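Local structure of peptide ABC transporter, peptide-binding protein (Enterococcus faecalis, 3O6P) at residues 29-43 and 110-122. The protein is a piece of a longer protein that probably binds peptides for an ABC-type uptake system, as family 5 solute-binding proteins do. Residues are numbered along the deposited sequence; the frame is centred on the assembly and turned at random. Where two conformers were deposited one is given.
Sequences ISYSIDRKALVESIL and SSKKTVEFVQGSI
The F117 ring of helix 110-122 packs against L38, I42 and A37 of helix 35-43. The two helices pack on one side of the mixed sheet in this piece of a solute-binding protein, consistent with a periplasmic-binding-protein-like α/β fold. The axes of these segments come within 10.3 Å, with N-to-C directions 134° apart. V115 and V118 touch strand 99-106, and V39 and L43 touch strand 223-228. F117 CG lies anti to the backbone N (chi1 -180°), which carries the ring across to the other helix. L38 CA lies over one face and S121 OG, from the ring's own helix, over the opposite face, both offset toward the rim. I33 CG2 meets the ring edge, 4.2 Å from F117 CE2. I42 approaches obliquely, with CG1 3.6 Å from F117 CD1. A37 CB is also oblique, near F117 CZ. Where segment 29-43 ends, L43 CD2 comes 3.5 Å from T114 OG1, which hydrogen-bonds back to S110 O. Toward I122, I33 CD1 meets V118 CG1, and I29 CG2 meets I122 CD1. No direct hydrogen bond joins the segments; two waters do. Water 1 donates to S32 O and S121 O. S121 OG donates to F117 O (2.8 Å) from above the carbonyl plane, and it accepts from water 2, which takes the D34 N-H at 2.8 Å.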
# COMPACT_ATOMS: atom_id res chain seq x y z
N ILE A 29 8.20 -6.91 3.46
CA ILE A 29 7.16 -6.51 4.43
C ILE A 29 5.80 -7.06 3.96
O ILE A 29 5.09 -7.74 4.73
CB ILE A 29 7.16 -4.98 4.60
CG1 ILE A 29 8.39 -4.58 5.44
CG2 ILE A 29 5.88 -4.50 5.27
CD1 ILE A 29 8.69 -3.05 5.44
N SER A 30 5.46 -6.81 2.68
CA SER A 30 4.18 -7.31 2.19
C SER A 30 4.06 -8.85 2.23
O SER A 30 3.02 -9.40 2.63
CB SER A 30 3.88 -6.76 0.79
OG SER A 30 2.62 -7.22 0.32
N TYR A 31 5.14 -9.54 1.87
CA TYR A 31 5.13 -11.00 1.89
C TYR A 31 4.94 -11.58 3.28
O TYR A 31 4.54 -12.75 3.41
CB TYR A 31 6.48 -11.51 1.37
CG TYR A 31 6.66 -11.58 -0.12
CD1 TYR A 31 5.75 -12.28 -0.92
CD2 TYR A 31 7.82 -11.06 -0.72
CE1 TYR A 31 5.97 -12.39 -2.31
CE2 TYR A 31 8.06 -11.17 -2.10
CZ TYR A 31 7.12 -11.82 -2.89
OH TYR A 31 7.37 -11.92 -4.24
N SER A 32 5.23 -10.80 4.31
CA SER A 32 5.19 -11.34 5.66
C SER A 32 3.81 -11.27 6.32
O SER A 32 3.67 -11.74 7.45
CB SER A 32 6.19 -10.59 6.55
OG SER A 32 5.65 -9.34 6.89
N ILE A 33 2.82 -10.68 5.64
CA ILE A 33 1.51 -10.46 6.28
C ILE A 33 0.44 -11.36 5.65
O ILE A 33 0.13 -11.24 4.46
CB ILE A 33 1.10 -8.97 6.17
CG1 ILE A 33 2.19 -8.02 6.73
CG2 ILE A 33 -0.30 -8.72 6.81
CD1 ILE A 33 2.00 -6.58 6.25
N ASP A 34 -0.09 -12.25 6.46
CA ASP A 34 -1.15 -13.18 6.02
C ASP A 34 -2.46 -12.41 6.01
O ASP A 34 -3.13 -12.32 7.03
CB ASP A 34 -1.18 -14.37 6.98
CG ASP A 34 -2.14 -15.47 6.55
OD1 ASP A 34 -2.96 -15.27 5.61
OD2 ASP A 34 -2.08 -16.56 7.20
N ARG A 35 -2.81 -11.85 4.85
CA ARG A 35 -4.02 -11.03 4.71
C ARG A 35 -5.29 -11.85 4.96
O ARG A 35 -6.29 -11.31 5.47
CB ARG A 35 -4.15 -10.45 3.29
CG ARG A 35 -2.94 -9.72 2.64
CD ARG A 35 -2.52 -8.57 3.44
NE ARG A 35 -1.64 -7.61 2.73
CZ ARG A 35 -0.40 -7.86 2.27
NH1 ARG A 35 0.15 -9.07 2.34
NH2 ARG A 35 0.30 -6.88 1.73
N LYS A 36 -5.28 -13.12 4.57
CA LYS A 36 -6.43 -14.00 4.80
C LYS A 36 -6.69 -14.13 6.32
O LYS A 36 -7.82 -13.95 6.79
CB LYS A 36 -6.20 -15.37 4.16
CG LYS A 36 -7.43 -16.28 4.19
CD LYS A 36 -7.14 -17.65 3.55
CE LYS A 36 -8.41 -18.50 3.46
NZ LYS A 36 -9.42 -17.97 2.49
N ALA A 37 -5.65 -14.41 7.08
CA ALA A 37 -5.80 -14.49 8.54
C ALA A 37 -6.26 -13.14 9.11
O ALA A 37 -7.09 -13.08 10.04
CB ALA A 37 -4.45 -14.92 9.19
N LEU A 38 -5.69 -12.05 8.59
CA LEU A 38 -6.05 -10.74 9.10
C LEU A 38 -7.54 -10.53 8.92
O LEU A 38 -8.24 -10.15 9.87
CB LEU A 38 -5.26 -9.62 8.39
CG LEU A 38 -5.65 -8.16 8.69
CD1 LEU A 38 -5.49 -7.77 10.18
CD2 LEU A 38 -4.82 -7.23 7.78
N VAL A 39 -8.05 -10.78 7.72
CA VAL A 39 -9.47 -10.50 7.51
C VAL A 39 -10.44 -11.50 8.12
O VAL A 39 -11.49 -11.10 8.63
CB VAL A 39 -9.85 -10.21 6.03
CG1 VAL A 39 -9.05 -9.01 5.52
CG2 VAL A 39 -9.64 -11.43 5.16
N GLU A 40 -10.02 -12.76 8.18
CA GLU A 40 -10.89 -13.86 8.63
C GLU A 40 -10.85 -14.18 10.12
O GLU A 40 -11.88 -14.58 10.69
CB GLU A 40 -10.66 -15.11 7.77
CG GLU A 40 -11.14 -14.91 6.32
CD GLU A 40 -10.92 -16.13 5.43
OE1 GLU A 40 -11.13 -16.03 4.19
OE2 GLU A 40 -10.55 -17.19 5.97
N SER A 41 -9.68 -14.00 10.75
CA SER A 41 -9.51 -14.35 12.16
C SER A 41 -9.40 -13.10 13.02
O SER A 41 -9.96 -13.03 14.10
CB SER A 41 -8.27 -15.23 12.32
OG SER A 41 -8.11 -15.52 13.68
N ILE A 42 -8.69 -12.09 12.52
CA ILE A 42 -8.42 -10.90 13.31
C ILE A 42 -9.59 -9.93 13.25
O ILE A 42 -10.14 -9.56 14.29
CB ILE A 42 -7.09 -10.22 12.92
CG1 ILE A 42 -5.92 -11.21 13.00
CG2 ILE A 42 -6.85 -8.96 13.78
CD1 ILE A 42 -5.57 -11.68 14.40
N LEU A 43 -10.00 -9.57 12.04
CA LEU A 43 -11.04 -8.55 11.88
C LEU A 43 -12.44 -9.14 11.91
O LEU A 43 -13.28 -8.73 12.74
CB LEU A 43 -10.82 -7.73 10.61
CG LEU A 43 -9.58 -6.86 10.59
CD1 LEU A 43 -9.34 -6.32 9.17
CD2 LEU A 43 -9.71 -5.75 11.64
N SER A 110 -10.48 -1.73 16.16
CA SER A 110 -10.05 -2.60 15.07
C SER A 110 -8.68 -2.22 14.52
O SER A 110 -7.95 -3.07 14.04
CB SER A 110 -11.06 -2.64 13.93
OG SER A 110 -11.22 -1.37 13.39
N SER A 111 -8.34 -0.93 14.58
CA SER A 111 -7.06 -0.48 14.07
C SER A 111 -5.95 -0.99 14.96
O SER A 111 -4.89 -1.39 14.47
CB SER A 111 -7.03 1.03 14.03
OG SER A 111 -7.77 1.47 12.91
N LYS A 112 -6.19 -1.02 16.27
CA LYS A 112 -5.19 -1.60 17.19
C LYS A 112 -4.98 -3.11 16.92
O LYS A 112 -3.85 -3.57 16.92
CB LYS A 112 -5.59 -1.36 18.65
CG LYS A 112 -5.56 0.09 19.10
CD LYS A 112 -6.13 0.11 20.51
CE LYS A 112 -5.84 1.36 21.30
NZ LYS A 112 -6.45 1.15 22.64
N LYS A 113 -6.05 -3.86 16.68
CA LYS A 113 -5.89 -5.29 16.39
C LYS A 113 -5.16 -5.52 15.05
O LYS A 113 -4.33 -6.44 14.93
CB LYS A 113 -7.23 -6.02 16.43
CG LYS A 113 -7.88 -6.07 17.81
CD LYS A 113 -6.89 -6.36 18.92
CE LYS A 113 -7.60 -6.80 20.21
NZ LYS A 113 -8.80 -5.99 20.58
N THR A 114 -5.44 -4.67 14.05
CA THR A 114 -4.72 -4.73 12.78
C THR A 114 -3.24 -4.45 12.97
O THR A 114 -2.39 -5.22 12.50
CB THR A 114 -5.32 -3.71 11.77
OG1 THR A 114 -6.64 -4.16 11.45
CG2 THR A 114 -4.49 -3.64 10.48
N VAL A 115 -2.93 -3.36 13.68
CA VAL A 115 -1.52 -2.98 13.81
C VAL A 115 -0.73 -4.02 14.61
O VAL A 115 0.44 -4.28 14.29
CB VAL A 115 -1.27 -1.49 14.27
CG1 VAL A 115 -1.56 -1.28 15.77
CG2 VAL A 115 0.15 -1.06 13.92
N GLU A 116 -1.37 -4.61 15.63
CA GLU A 116 -0.76 -5.67 16.43
C GLU A 116 -0.42 -6.90 15.57
O GLU A 116 0.68 -7.47 15.68
CB GLU A 116 -1.69 -6.08 17.60
CG GLU A 116 -1.25 -7.33 18.33
CD GLU A 116 -2.19 -7.71 19.50
OE1 GLU A 116 -3.42 -7.71 19.32
OE2 GLU A 116 -1.68 -8.01 20.59
N PHE A 117 -1.36 -7.28 14.71
CA PHE A 117 -1.17 -8.42 13.84
C PHE A 117 -0.07 -8.11 12.82
O PHE A 117 0.78 -8.94 12.55
CB PHE A 117 -2.48 -8.78 13.11
CG PHE A 117 -2.34 -9.98 12.19
CD1 PHE A 117 -2.38 -11.26 12.70
CD2 PHE A 117 -2.12 -9.81 10.81
CE1 PHE A 117 -2.23 -12.37 11.86
CE2 PHE A 117 -1.97 -10.91 9.96
CZ PHE A 117 -2.02 -12.21 10.49
N VAL A 118 -0.08 -6.91 12.25
CA VAL A 118 0.96 -6.52 11.28
C VAL A 118 2.36 -6.45 11.91
O VAL A 118 3.33 -6.96 11.34
CB VAL A 118 0.59 -5.21 10.59
CG1 VAL A 118 1.74 -4.71 9.74
CG2 VAL A 118 -0.64 -5.49 9.72
N GLN A 119 2.44 -5.82 13.08
CA GLN A 119 3.68 -5.76 13.85
C GLN A 119 4.20 -7.16 14.14
O GLN A 119 5.38 -7.42 13.89
CB GLN A 119 3.41 -5.02 15.16
CG GLN A 119 4.52 -5.12 16.16
CD GLN A 119 4.05 -4.73 17.57
OE1 GLN A 119 2.87 -4.94 17.99
NE2 GLN A 119 4.96 -4.13 18.31
N GLY A 120 3.35 -8.06 14.66
CA GLY A 120 3.82 -9.42 14.96
C GLY A 120 4.30 -10.17 13.73
O GLY A 120 5.31 -10.90 13.76
N SER A 121 3.56 -10.01 12.64
CA SER A 121 3.86 -10.71 11.40
C SER A 121 5.23 -10.31 10.82
O SER A 121 6.06 -11.16 10.48
CB SER A 121 2.78 -10.43 10.35
OG SER A 121 1.51 -10.99 10.74
N ILE A 122 5.47 -9.00 10.72
CA ILE A 122 6.74 -8.52 10.17
C ILE A 122 7.91 -8.92 11.08
O ILE A 122 8.92 -9.48 10.61
CB ILE A 122 6.71 -6.99 10.00
CG1 ILE A 122 5.61 -6.57 9.02
CG2 ILE A 122 8.07 -6.48 9.58
CD1 ILE A 122 5.27 -5.07 9.06
O HOH W 1 4.81 -13.44 9.41
O HOH W 2 0.74 -12.98 9.07